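Local coordinates for protein N6 adenine specific DNA methylase (Encephalitozoon cuniculi, PDB 3Q87) that forms, together with Trm112, the complex responsible for methylating the translation termination factor eRF1, with S-adenosylmethionine as its methyl donor, at residues T32-I37 against S59-N64; R109-V114 against E137-G142; E23-L28 against S78-V83. All blocks are in the same frame, centred on the assembly; numbering follows the deposited sequence. Where two conformers were deposited one is given.

Interaction 1: T32-I37 against S59-N64; sequences TSTGVI and SHRGGN. With SAM (S-adenosylmethionine), chain D.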
ATOM      1  N   THR B  32      -6.555  -3.779   4.174  1.00 15.31           N
ATOM      2  CA  THR B  32      -7.535  -2.717   4.088  1.00 15.37           C
ATOM      3  C   THR B  32      -8.948  -3.247   4.174  1.00 15.91           C
ATOM      4  O   THR B  32      -9.856  -2.513   4.552  1.00 13.95           O
ATOM      5  CB  THR B  32      -7.393  -1.924   2.763  1.00 13.20           C
ATOM      6  OG1 THR B  32      -8.364  -0.881   2.721  1.00 17.27           O
ATOM      7  CG2 THR B  32      -7.580  -2.834   1.567  1.00 10.56           C
ATOM      8  N   SER B  33      -9.129  -4.516   3.818  1.00 12.06           N
ATOM      9  CA  SER B  33     -10.473  -5.093   3.694  1.00 13.47           C
ATOM     10  C   SER B  33     -11.344  -4.237   2.754  1.00 17.64           C
ATOM     11  O   SER B  33     -10.971  -4.043   1.592  1.00 15.20           O
ATOM     12  CB  SER B  33     -11.122  -5.288   5.057  1.00 12.29           C
ATOM     13  OG  SER B  33     -12.306  -6.069   4.942  1.00 12.11           O
ATOM     14  N   THR B  34     -12.479  -3.718   3.225  1.00 14.84           N
ATOM     15  CA  THR B  34     -13.301  -2.835   2.373  1.00 15.70           C
ATOM     16  C   THR B  34     -13.023  -1.322   2.532  1.00 17.85           C
ATOM     17  O   THR B  34     -13.750  -0.481   1.979  1.00 15.15           O
ATOM     18  CB  THR B  34     -14.842  -3.112   2.513  1.00 16.33           C
ATOM     19  OG1 THR B  34     -15.232  -3.011   3.885  1.00 15.88           O
ATOM     20  CG2 THR B  34     -15.203  -4.500   1.986  1.00 15.77           C
ATOM     21  N   GLY B  35     -11.983  -0.982   3.289  1.00 17.95           N
ATOM     22  CA  GLY B  35     -11.411   0.357   3.228  1.00 16.34           C
ATOM     23  C   GLY B  35     -11.944   1.402   4.186  1.00 16.90           C
ATOM     24  O   GLY B  35     -11.797   2.597   3.937  1.00 18.24           O
ATOM     25  N   VAL B  36     -12.547   0.970   5.290  1.00 14.07           N
ATOM     26  CA  VAL B  36     -13.023   1.921   6.291  1.00 18.62           C
ATOM     27  C   VAL B  36     -11.885   2.821   6.794  1.00 19.34           C
ATOM     28  O   VAL B  36     -12.060   4.021   6.952  1.00 17.32           O
ATOM     29  CB  VAL B  36     -13.777   1.214   7.466  1.00 19.88           C
ATOM     30  CG1 VAL B  36     -12.797   0.481   8.410  1.00 21.87           C
ATOM     31  CG2 VAL B  36     -14.650   2.193   8.212  1.00 23.42           C
ATOM     32  N   ILE B  37     -10.706   2.255   7.020  1.00 17.85           N
ATOM     33  CA  ILE B  37      -9.584   3.077   7.472  1.00 16.75           C
ATOM     34  C   ILE B  37      -8.992   3.944   6.340  1.00 16.32           C
ATOM     35  O   ILE B  37      -8.642   5.119   6.550  1.00 16.73           O
ATOM     36  CB  ILE B  37      -8.503   2.217   8.147  1.00 18.92           C
ATOM     37  CG1 ILE B  37      -9.089   1.513   9.374  1.00 18.42           C
ATOM     38  CG2 ILE B  37      -7.326   3.079   8.561  1.00 18.95           C
ATOM     39  CD1 ILE B  37      -8.083   0.592  10.086  1.00 22.52           C
ATOM     40  N   SER B  59     -15.273  -5.102  -3.292  1.00 17.11           N
ATOM     41  CA  SER B  59     -16.355  -4.313  -2.711  1.00 21.88           C
ATOM     42  C   SER B  59     -15.810  -3.154  -1.876  1.00 16.92           C
ATOM     43  O   SER B  59     -16.411  -2.739  -0.879  1.00 18.17           O
ATOM     44  CB  SER B  59     -17.268  -5.212  -1.873  1.00 19.53           C
ATOM     45  OG  SER B  59     -17.862  -6.204  -2.694  1.00 22.35           O
ATOM     46  N   HIS B  60     -14.667  -2.626  -2.292  1.00 18.89           N
ATOM     47  CA  HIS B  60     -13.946  -1.625  -1.506  1.00 20.88           C
ATOM     48  C   HIS B  60     -14.609  -0.245  -1.617  1.00 23.00           C
ATOM     49  O   HIS B  60     -15.134   0.110  -2.680  1.00 19.89           O
ATOM     50  CB  HIS B  60     -12.485  -1.583  -1.976  1.00 17.57           C
ATOM     51  CG  HIS B  60     -11.581  -0.756  -1.116  1.00 17.47           C
ATOM     52  ND1 HIS B  60     -10.656  -1.310  -0.254  1.00 17.29           N
ATOM     53  CD2 HIS B  60     -11.444   0.585  -1.004  1.00 11.14           C
ATOM     54  CE1 HIS B  60      -9.997  -0.345   0.358  1.00 11.70           C
ATOM     55  NE2 HIS B  60     -10.446   0.814  -0.091  1.00 18.72           N
ATOM     56  N   ARG B  61     -14.596   0.520  -0.522  1.00 19.65           N
ATOM     57  CA  ARG B  61     -15.131   1.884  -0.518  1.00 21.09           C
ATOM     58  C   ARG B  61     -14.497   2.722  -1.618  1.00 31.24           C
ATOM     59  O   ARG B  61     -15.115   3.630  -2.179  1.00 27.00           O
ATOM     60  CB  ARG B  61     -14.878   2.554   0.830  1.00 25.13           C
ATOM     61  CG  ARG B  61     -15.837   2.109   1.901  1.00 21.47           C
ATOM     62  CD  ARG B  61     -15.341   2.529   3.253  1.00 19.42           C
ATOM     63  NE  ARG B  61     -16.315   2.227   4.290  1.00 21.49           N
ATOM     64  CZ  ARG B  61     -16.650   1.002   4.670  1.00 18.05           C
ATOM     65  NH1 ARG B  61     -16.087  -0.047   4.091  1.00 14.87           N
ATOM     66  NH2 ARG B  61     -17.539   0.828   5.645  1.00 22.97           N
ATOM     67  N   GLY B  62     -13.246   2.414  -1.919  1.00 24.60           N
ATOM     68  CA  GLY B  62     -12.576   3.026  -3.044  1.00 26.32           C
ATOM     69  C   GLY B  62     -11.192   3.475  -2.668  1.00 28.11           C
ATOM     70  O   GLY B  62     -10.968   3.950  -1.552  1.00 16.67           O
ATOM     71  N   GLY B  63     -10.253   3.329  -3.595  1.00 18.31           N
ATOM     72  CA  GLY B  63      -8.898   3.731  -3.297  1.00 20.42           C
ATOM     73  C   GLY B  63      -7.931   3.181  -4.312  1.00 17.32           C
ATOM     74  O   GLY B  63      -8.316   2.837  -5.426  1.00 20.74           O
ATOM     75  N   ASN B  64      -6.670   3.097  -3.924  1.00 14.44           N
ATOM     76  CA  ASN B  64      -5.645   2.565  -4.809  1.00 11.86           C
ATOM     77  C   ASN B  64      -5.335   1.147  -4.359  1.00 17.14           C
ATOM     78  O   ASN B  64      -4.632   0.934  -3.378  1.00 15.43           O
ATOM     79  CB  ASN B  64      -4.436   3.483  -4.760  1.00 14.01           C
ATOM     80  CG  ASN B  64      -4.816   4.926  -5.080  1.00 19.20           C
ATOM     81  OD1 ASN B  64      -5.245   5.226  -6.192  1.00 18.19           O
ATOM     82  ND2 ASN B  64      -4.699   5.806  -4.102  1.00 16.32           N
TER
HETATM   83  N   SAM D 300      -8.549  -2.931   8.044  1.00 24.16           N
HETATM   84  CA  SAM D 300      -9.776  -3.687   8.327  1.00 24.35           C
HETATM   85  C   SAM D 300     -10.388  -3.177   9.640  1.00 31.30           C
HETATM   86  O   SAM D 300     -11.583  -3.324   9.901  1.00 28.36           O
HETATM   87  OXT SAM D 300      -9.699  -2.598  10.477  1.00 27.94           O
HETATM   88  CB  SAM D 300      -9.606  -5.231   8.304  1.00 18.18           C
HETATM   89  CG  SAM D 300      -8.799  -5.978   9.396  1.00 28.11           C
HETATM   90  SD  SAM D 300      -8.867  -7.824   9.413  1.00 40.34           S
HETATM   91  CE  SAM D 300      -8.690  -8.212  11.167  1.00 25.44           C
HETATM   92  C5' SAM D 300      -7.235  -8.314   8.799  1.00 23.67           C
HETATM   93  C4' SAM D 300      -7.183  -8.091   7.297  1.00 20.12           C
HETATM   94  O4' SAM D 300      -5.927  -8.520   6.796  1.00 19.48           O
HETATM   95  C3' SAM D 300      -8.255  -8.865   6.544  1.00 19.64           C
HETATM   96  O3' SAM D 300      -8.882  -7.986   5.638  1.00 19.58           O
HETATM   97  C2' SAM D 300      -7.493  -9.932   5.783  1.00 19.77           C
HETATM   98  O2' SAM D 300      -8.054 -10.258   4.533  1.00 18.97           O
HETATM   99  C1' SAM D 300      -6.148  -9.263   5.614  1.00 15.29           C
HETATM  100  N9  SAM D 300      -5.040 -10.200   5.504  1.00 16.38           N
HETATM  101  C8  SAM D 300      -4.900 -11.455   6.050  1.00 17.50           C
HETATM  102  N7  SAM D 300      -3.690 -11.929   5.679  1.00 16.50           N
HETATM  103  C5  SAM D 300      -3.069 -10.979   4.917  1.00 22.65           C
HETATM  104  C6  SAM D 300      -1.838 -10.913   4.291  1.00 14.73           C
HETATM  105  N6  SAM D 300      -0.996 -11.938   4.383  1.00 17.87           N
HETATM  106  N1  SAM D 300      -1.485  -9.782   3.574  1.00 17.06           N
HETATM  107  C2  SAM D 300      -2.346  -8.702   3.473  1.00 16.13           C
HETATM  108  N3  SAM D 300      -3.573  -8.773   4.104  1.00 16.97           N
HETATM  109  C4  SAM D 300      -3.917  -9.887   4.801  1.00 16.45           C
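Thr32, Thr34 and Gly35, which meet His60 and Arg61, belong to the glycine-rich loop that follows the first strand of the Rossmann-like methyltransferase fold and lies beside S-adenosylmethionine. A type II' turn from Thr32 to Gly35 leads into helix 36-41, with Gly35 at the N-cap. The inner side of the loop serves the ligand: Ser33 CB packs against SAM O3' at 3.6 Å, while Ser33 N is bonded to Asp51, itself a ligand-binding residue. The loop after helix 54-58 braces the other side. Its main hold is on Thr34 O, which accepts from Arg61 N at 2.8 Å in a nearly straight bond (171°) and from Arg61 NH1 at 3.2 Å, the two donors coming from opposite faces of the carbonyl plane. The imidazole of His60, with CG anti to the backbone N (chi1 -171°), slips under the turn so that Thr34 O sits over the ring centre. Its edge faces Thr32, whose OG1 is engaged by Asp29 and Thr38. Gly35 carries no side chain to keep the ring away, and the imidazole packs against its CA. Beyond Thr34 O, the extended Arg61 chain lies alongside Val36, and Val36 CB rests over the centre of the guanidinium face, 4.0 Å from Arg61 CZ.

Interaction 2: R109-V114 against E137-G142; sequences RFVDAV and EERGYG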
ATOM      1  N   ARG B 109       5.378 -12.293  10.947  1.00 19.40           N
ATOM      2  CA  ARG B 109       5.867 -12.147   9.582  1.00 19.31           C
ATOM      3  C   ARG B 109       5.969 -10.680   9.187  1.00 20.23           C
ATOM      4  O   ARG B 109       6.931 -10.260   8.531  1.00 19.18           O
ATOM      5  CB  ARG B 109       4.979 -12.910   8.593  1.00 25.56           C
ATOM      6  CG  ARG B 109       5.295 -14.386   8.540  1.00 24.25           C
ATOM      7  CD  ARG B 109       4.371 -15.169   7.619  1.00 30.37           C
ATOM      8  NE  ARG B 109       4.264 -14.599   6.277  1.00 32.49           N
ATOM      9  CZ  ARG B 109       3.103 -14.346   5.675  1.00 36.94           C
ATOM     10  NH1 ARG B 109       1.964 -14.636   6.295  1.00 40.42           N
ATOM     11  NH2 ARG B 109       3.072 -13.835   4.450  1.00 20.07           N
ATOM     12  N   PHE B 110       4.972  -9.904   9.593  1.00 17.72           N
ATOM     13  CA  PHE B 110       4.949  -8.474   9.308  1.00 17.55           C
ATOM     14  C   PHE B 110       6.125  -7.760   9.973  1.00 21.16           C
ATOM     15  O   PHE B 110       6.856  -7.017   9.342  1.00 15.07           O
ATOM     16  CB  PHE B 110       3.637  -7.837   9.802  1.00 16.42           C
ATOM     17  CG  PHE B 110       3.657  -6.328   9.790  1.00 16.11           C
ATOM     18  CD1 PHE B 110       3.721  -5.638   8.592  1.00 11.93           C
ATOM     19  CD2 PHE B 110       3.617  -5.601  10.973  1.00 20.76           C
ATOM     20  CE1 PHE B 110       3.758  -4.243   8.567  1.00 15.71           C
ATOM     21  CE2 PHE B 110       3.642  -4.212  10.959  1.00 19.77           C
ATOM     22  CZ  PHE B 110       3.722  -3.529   9.742  1.00 16.75           C
ATOM     23  N   VAL B 111       6.288  -7.987  11.267  1.00 17.42           N
ATOM     24  CA  VAL B 111       7.333  -7.319  12.026  1.00 20.87           C
ATOM     25  C   VAL B 111       8.711  -7.629  11.439  1.00 20.46           C
ATOM     26  O   VAL B 111       9.566  -6.750  11.319  1.00 16.67           O
ATOM     27  CB  VAL B 111       7.262  -7.740  13.504  1.00 25.27           C
ATOM     28  CG1 VAL B 111       8.514  -7.310  14.253  1.00 25.98           C
ATOM     29  CG2 VAL B 111       5.987  -7.175  14.147  1.00 15.83           C
ATOM     30  N   ASP B 112       8.914  -8.873  11.027  1.00 21.85           N
ATOM     31  CA  ASP B 112      10.198  -9.238  10.448  1.00 21.93           C
ATOM     32  C   ASP B 112      10.471  -8.738   9.029  1.00 25.92           C
ATOM     33  O   ASP B 112      11.591  -8.855   8.543  1.00 28.84           O
ATOM     34  CB  ASP B 112      10.472 -10.729  10.574  1.00 26.03           C
ATOM     35  CG  ASP B 112      11.355 -11.033  11.763  1.00 51.08           C
ATOM     36  OD1 ASP B 112      10.823 -11.123  12.896  1.00 54.28           O
ATOM     37  OD2 ASP B 112      12.588 -11.145  11.568  1.00 57.59           O
ATOM     38  N   ALA B 113       9.477  -8.150   8.380  1.00 22.90           N
ATOM     39  CA  ALA B 113       9.684  -7.612   7.037  1.00 24.16           C
ATOM     40  C   ALA B 113       9.577  -6.085   6.952  1.00 20.54           C
ATOM     41  O   ALA B 113       9.969  -5.493   5.947  1.00 14.89           O
ATOM     42  CB  ALA B 113       8.718  -8.258   6.054  1.00 18.96           C
ATOM     43  N   VAL B 114       9.033  -5.453   7.992  1.00 19.24           N
ATOM     44  CA  VAL B 114       8.684  -4.034   7.902  1.00 21.46           C
ATOM     45  C   VAL B 114       9.921  -3.153   8.061  1.00 17.29           C
ATOM     46  O   VAL B 114      10.758  -3.398   8.929  1.00 20.60           O
ATOM     47  CB  VAL B 114       7.565  -3.632   8.928  1.00 19.15           C
ATOM     48  CG1 VAL B 114       8.064  -3.758  10.365  1.00 15.18           C
ATOM     49  CG2 VAL B 114       7.070  -2.216   8.660  1.00 16.91           C
ATOM     50  N   GLU B 137      11.413  -3.719  18.679  1.00 27.35           N
ATOM     51  CA  GLU B 137      12.630  -3.070  19.142  1.00 35.56           C
ATOM     52  C   GLU B 137      13.829  -3.682  18.445  1.00 33.14           C
ATOM     53  O   GLU B 137      14.732  -2.974  18.003  1.00 36.15           O
ATOM     54  CB  GLU B 137      12.784  -3.234  20.658  1.00 44.03           C
ATOM     55  CG  GLU B 137      11.682  -2.574  21.454  1.00 45.22           C
ATOM     56  CD  GLU B 137      11.633  -1.074  21.239  1.00 46.24           C
ATOM     57  OE1 GLU B 137      12.660  -0.498  20.821  1.00 42.63           O
ATOM     58  OE2 GLU B 137      10.572  -0.468  21.496  1.00 49.31           O
ATOM     59  N   GLU B 138      13.830  -5.009  18.354  1.00 29.19           N
ATOM     60  CA  GLU B 138      14.891  -5.732  17.670  1.00 35.93           C
ATOM     61  C   GLU B 138      15.017  -5.327  16.204  1.00 33.42           C
ATOM     62  O   GLU B 138      16.067  -5.498  15.593  1.00 37.91           O
ATOM     63  CB  GLU B 138      14.650  -7.234  17.765  1.00 33.88           C
ATOM     64  CG  GLU B 138      14.728  -7.791  19.168  1.00 45.15           C
ATOM     65  CD  GLU B 138      14.257  -9.236  19.238  1.00 64.74           C
ATOM     66  OE1 GLU B 138      14.259  -9.917  18.186  1.00 58.53           O
ATOM     67  OE2 GLU B 138      13.883  -9.692  20.346  1.00 66.71           O
ATOM     68  N   ARG B 139      13.942  -4.796  15.637  1.00 26.20           N
ATOM     69  CA  ARG B 139      13.939  -4.422  14.233  1.00 28.61           C
ATOM     70  C   ARG B 139      14.273  -2.949  14.047  1.00 29.04           C
ATOM     71  O   ARG B 139      14.249  -2.427  12.935  1.00 31.90           O
ATOM     72  CB  ARG B 139      12.589  -4.769  13.600  1.00 28.49           C
ATOM     73  CG  ARG B 139      12.374  -6.266  13.426  1.00 21.63           C
ATOM     74  CD  ARG B 139      13.048  -6.750  12.163  1.00 28.37           C
ATOM     75  NE  ARG B 139      12.496  -6.068  10.996  1.00 32.59           N
ATOM     76  CZ  ARG B 139      13.072  -6.044   9.797  1.00 40.86           C
ATOM     77  NH1 ARG B 139      14.234  -6.656   9.600  1.00 36.50           N
ATOM     78  NH2 ARG B 139      12.488  -5.397   8.796  1.00 36.77           N
ATOM     79  N   GLY B 140      14.585  -2.277  15.150  1.00 34.85           N
ATOM     80  CA  GLY B 140      14.982  -0.885  15.090  1.00 32.89           C
ATOM     81  C   GLY B 140      13.872   0.111  15.355  1.00 31.20           C
ATOM     82  O   GLY B 140      14.046   1.303  15.114  1.00 34.98           O
ATOM     83  N   TYR B 141      12.729  -0.351  15.853  1.00 27.33           N
ATOM     84  CA  TYR B 141      11.635   0.584  16.114  1.00 26.12           C
ATOM     85  C   TYR B 141      11.568   0.977  17.571  1.00 33.39           C
ATOM     86  O   TYR B 141      11.464   0.119  18.448  1.00 29.71           O
ATOM     87  CB  TYR B 141      10.275   0.018  15.677  1.00 24.54           C
ATOM     88  CG  TYR B 141      10.130  -0.094  14.180  1.00 22.43           C
ATOM     89  CD1 TYR B 141       9.662   0.970  13.433  1.00 15.41           C
ATOM     90  CD2 TYR B 141      10.487  -1.266  13.514  1.00 25.81           C
ATOM     91  CE1 TYR B 141       9.550   0.882  12.060  1.00 24.47           C
ATOM     92  CE2 TYR B 141      10.380  -1.368  12.140  1.00 25.31           C
ATOM     93  CZ  TYR B 141       9.911  -0.288  11.415  1.00 27.00           C
ATOM     94  OH  TYR B 141       9.800  -0.374  10.042  1.00 21.81           O
ATOM     95  N   GLY B 142      11.617   2.275  17.833  1.00 25.50           N
ATOM     96  CA  GLY B 142      11.208   2.758  19.136  1.00 30.20           C
ATOM     97  C   GLY B 142       9.701   2.592  19.169  1.00 38.08           C
ATOM     98  O   GLY B 142       9.022   2.976  18.220  1.00 31.71           O
TER
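Arg139 reaches across to Val114 and Val111, meeting backbone carbonyls near the C-terminal end of helix 105-113. Its NH2 donates to Val114 O at 2.6 Å (146°), coming from above the carbonyl plane, and its NE makes a weak bond to Val111 O at 3.0 Å. Asp112 O lies over the centre of one guanidinium face, 3.4 Å from Arg139 CZ. Bends at chi2 (-83°) and chi3 (-60°) fold the arginine chain back, bringing the head group against the carbonyls while its CG slides past Val111 CG1. Tyr141 comes in next to it. Val114 O lies in plane at the edge of the phenol ring, Val114 CG1 is 3.8 Å from Tyr141 CE2, and Val114 CG2 is 3.6 Å from Tyr141 OH; that hydroxyl has its hydrogen-bond partner in Val116 O. Further out, the Schellman motif at Gly140 ends helix 129-138 and turns the chain, setting Arg139 and Tyr141 toward the same neighbour, while Leu119 of strand 118-124 backs both Val114 and Tyr141. The arginine's bonds tie the ends of two helices together on one side of the sheet. Its positive charge probably also balances part of the negative end of the helix 105-113 dipole.

Interaction 3: E23-L28 against S78-V83; sequences EMKIVL and SVDVVV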
ATOM      1  N   GLU B  23      -0.808  13.434   8.392  1.00 24.05           N
ATOM      2  CA  GLU B  23      -1.093  14.376   7.321  1.00 23.58           C
ATOM      3  C   GLU B  23       0.069  14.468   6.339  1.00 20.81           C
ATOM      4  O   GLU B  23       1.225  14.429   6.751  1.00 25.85           O
ATOM      5  CB  GLU B  23      -1.357  15.745   7.940  1.00 38.59           C
ATOM      6  CG  GLU B  23      -1.374  16.892   6.964  1.00 48.65           C
ATOM      7  CD  GLU B  23      -1.652  18.209   7.662  1.00 55.21           C
ATOM      8  OE1 GLU B  23      -1.134  18.396   8.785  1.00 52.22           O
ATOM      9  OE2 GLU B  23      -2.386  19.047   7.092  1.00 54.09           O
ATOM     10  N   MET B  24      -0.241  14.578   5.048  1.00 22.35           N
ATOM     11  CA  MET B  24       0.785  14.749   4.024  1.00 26.28           C
ATOM     12  C   MET B  24       1.759  13.577   3.951  1.00 25.06           C
ATOM     13  O   MET B  24       2.931  13.764   3.639  1.00 36.47           O
ATOM     14  CB  MET B  24       1.586  16.027   4.275  1.00 29.94           C
ATOM     15  CG  MET B  24       0.799  17.308   4.094  1.00 37.31           C
ATOM     16  SD  MET B  24      -0.107  17.311   2.547  1.00 53.56           S
ATOM     17  CE  MET B  24      -1.783  17.148   3.164  1.00 48.33           C
ATOM     18  N   LYS B  25       1.290  12.373   4.241  1.00 24.85           N
ATOM     19  CA  LYS B  25       2.151  11.208   4.130  1.00 19.68           C
ATOM     20  C   LYS B  25       1.730  10.315   2.976  1.00 21.90           C
ATOM     21  O   LYS B  25       0.636  10.470   2.423  1.00 18.89           O
ATOM     22  CB  LYS B  25       2.148  10.420   5.432  1.00 21.65           C
ATOM     23  CG  LYS B  25       2.576  11.246   6.648  1.00 23.94           C
ATOM     24  CD  LYS B  25       4.016  11.709   6.518  1.00 27.70           C
ATOM     25  CE  LYS B  25       4.448  12.538   7.712  1.00 30.13           C
ATOM     26  NZ  LYS B  25       3.971  13.946   7.573  1.00 42.55           N
ATOM     27  N   ILE B  26       2.611   9.394   2.597  1.00 21.45           N
ATOM     28  CA  ILE B  26       2.201   8.266   1.771  1.00 21.38           C
ATOM     29  C   ILE B  26       1.985   7.106   2.736  1.00 17.66           C
ATOM     30  O   ILE B  26       2.906   6.686   3.413  1.00 19.08           O
ATOM     31  CB  ILE B  26       3.248   7.894   0.696  1.00 18.95           C
ATOM     32  CG1 ILE B  26       3.422   9.039  -0.303  1.00 20.23           C
ATOM     33  CG2 ILE B  26       2.810   6.637  -0.069  1.00 15.92           C
ATOM     34  CD1 ILE B  26       4.541   8.763  -1.341  1.00 24.94           C
ATOM     35  N   VAL B  27       0.748   6.629   2.831  1.00 19.54           N
ATOM     36  CA  VAL B  27       0.391   5.663   3.865  1.00 15.29           C
ATOM     37  C   VAL B  27      -0.077   4.375   3.231  1.00 15.15           C
ATOM     38  O   VAL B  27      -0.871   4.374   2.280  1.00 15.79           O
ATOM     39  CB  VAL B  27      -0.754   6.180   4.771  1.00 15.96           C
ATOM     40  CG1 VAL B  27      -1.090   5.155   5.869  1.00 15.03           C
ATOM     41  CG2 VAL B  27      -0.384   7.514   5.378  1.00 16.51           C
ATOM     42  N   LEU B  28       0.431   3.272   3.751  1.00 13.70           N
ATOM     43  CA  LEU B  28      -0.006   1.969   3.294  1.00 14.89           C
ATOM     44  C   LEU B  28      -1.017   1.448   4.298  1.00 16.96           C
ATOM     45  O   LEU B  28      -0.661   1.216   5.457  1.00 12.84           O
ATOM     46  CB  LEU B  28       1.182   1.011   3.218  1.00 15.31           C
ATOM     47  CG  LEU B  28       0.885  -0.369   2.619  1.00 29.16           C
ATOM     48  CD1 LEU B  28       0.743  -0.290   1.101  1.00 18.22           C
ATOM     49  CD2 LEU B  28       1.983  -1.362   2.991  1.00 29.32           C
ATOM     50  N   SER B  78       9.352   3.856  -0.498  1.00 20.71           N
ATOM     51  CA  SER B  78       8.450   4.865  -1.024  1.00 22.75           C
ATOM     52  C   SER B  78       7.297   5.172  -0.083  1.00 17.49           C
ATOM     53  O   SER B  78       6.510   6.071  -0.336  1.00 18.77           O
ATOM     54  CB  SER B  78       7.942   4.439  -2.398  1.00 22.01           C
ATOM     55  OG  SER B  78       9.022   4.412  -3.319  1.00 28.28           O
ATOM     56  N   VAL B  79       7.212   4.434   1.010  1.00 20.23           N
ATOM     57  CA  VAL B  79       6.103   4.590   1.952  1.00 17.57           C
ATOM     58  C   VAL B  79       6.560   5.241   3.246  1.00 16.75           C
ATOM     59  O   VAL B  79       7.582   4.844   3.822  1.00 19.03           O
ATOM     60  CB  VAL B  79       5.455   3.222   2.261  1.00 19.48           C
ATOM     61  CG1 VAL B  79       4.367   3.345   3.357  1.00 12.99           C
ATOM     62  CG2 VAL B  79       4.903   2.618   0.982  1.00 12.27           C
ATOM     63  N   ASP B  80       5.811   6.240   3.707  1.00 16.57           N
ATOM     64  CA  ASP B  80       6.096   6.869   5.007  1.00 18.05           C
ATOM     65  C   ASP B  80       5.566   6.083   6.211  1.00 19.25           C
ATOM     66  O   ASP B  80       6.255   5.929   7.211  1.00 20.06           O
ATOM     67  CB  ASP B  80       5.487   8.264   5.069  1.00 19.00           C
ATOM     68  CG  ASP B  80       6.063   9.206   4.037  1.00 22.21           C
ATOM     69  OD1 ASP B  80       7.304   9.388   3.999  1.00 22.56           O
ATOM     70  OD2 ASP B  80       5.252   9.776   3.281  1.00 19.98           O
ATOM     71  N   VAL B  81       4.316   5.637   6.125  1.00 18.18           N
ATOM     72  CA  VAL B  81       3.645   4.993   7.249  1.00 13.83           C
ATOM     73  C   VAL B  81       2.890   3.751   6.796  1.00 18.26           C
ATOM     74  O   VAL B  81       2.276   3.733   5.715  1.00 14.41           O
ATOM     75  CB  VAL B  81       2.593   5.949   7.882  1.00 16.58           C
ATOM     76  CG1 VAL B  81       1.775   5.252   8.985  1.00 13.82           C
ATOM     77  CG2 VAL B  81       3.258   7.210   8.397  1.00 19.63           C
ATOM     78  N   VAL B  82       2.923   2.727   7.643  1.00 13.02           N
ATOM     79  CA  VAL B  82       2.111   1.540   7.461  0.78 14.49           C
ATOM     80  C   VAL B  82       1.110   1.412   8.619  1.00 17.05           C
ATOM     81  O   VAL B  82       1.486   1.529   9.785  1.00 15.12           O
ATOM     82  CB  VAL B  82       2.998   0.271   7.412  0.78 18.40           C
ATOM     83  CG1 VAL B  82       2.132  -0.987   7.435  0.78 21.92           C
ATOM     84  CG2 VAL B  82       3.907   0.286   6.169  0.78 11.81           C
ATOM     85  N   VAL B  83      -0.154   1.183   8.294  1.00 16.57           N
ATOM     86  CA  VAL B  83      -1.189   0.942   9.290  1.00 16.99           C
ATOM     87  C   VAL B  83      -1.726  -0.466   9.057  1.00 15.88           C
ATOM     88  O   VAL B  83      -2.037  -0.834   7.923  1.00 11.88           O
ATOM     89  CB  VAL B  83      -2.365   1.930   9.120  1.00 18.62           C
ATOM     90  CG1 VAL B  83      -3.450   1.630  10.151  1.00 15.82           C
ATOM     91  CG2 VAL B  83      -1.874   3.378   9.216  1.00 14.08           C
TER
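Ile26 and Asp80 cross obliquely where two neighbouring parallel strands, 26-30 and 81-84, begin in the middle of the methyltransferase sheet. The carboxylate of Asp80, just before strand 81-84, points at the backbone of the other segment: with CG beside its own backbone N (chi1 -62°), OD2 offers its anti lone pair to Ile26 N at 2.8 Å in an almost linear bond (174°). Ile26 O returns the grip by accepting from both Val81 N and Asp80 N, the latter at 3.0 Å. Lys25 crosses Asp80 at about a right angle, its CB and CD passing the carboxylate, but its NZ swings away to Glu23 O and makes no ion pair with Asp80. From here the regular ladder takes over, with Leu28 N bonded to Val81 O at 2.7 Å and Val83 N to Leu28 O. Val27 and Val81 stand side by side on one face of the sheet, Val27 CG1 also meeting Val83 CG2 at 3.9 Å, and helix 8-20 covers Val83. On the other face Leu28 and Val82 lie side by side and point the same way, while Leu28 CB meets Val79 CG1 at 4.0 Å. Trm112 closes the outer end: Gly7 of that chain accepts from Ser78 OG, and Asn41 of that chain packs on Ile26. At this entry point the aspartate probably takes the place of the carbonyl that would accept from Ile26 N if the ladder continued, and the amide would help to stabilise its negative charge.

Along the chain, interaction 1 is nested within the loop closed by interaction 3, and interaction 2 follows both. Interaction 3 joins two central strands of the mixed sheet; strand 26-30 runs straight on into the ligand loop of interaction 1, whose centre is about 16 Å away from its own. Strand 81-84 is followed by helix 105-113 of interaction 2, about 17 Å from interaction 3 between centres, and here the contacts touch: Phe110 packs on Val82. Interactions 1 and 2 lie on opposite sides of the chain's centre, about 26 Å apart between centres. The shared sheet thus connects the loop beside S-adenosylmethionine, the surface bound by Trm112 and a flanking helix pair.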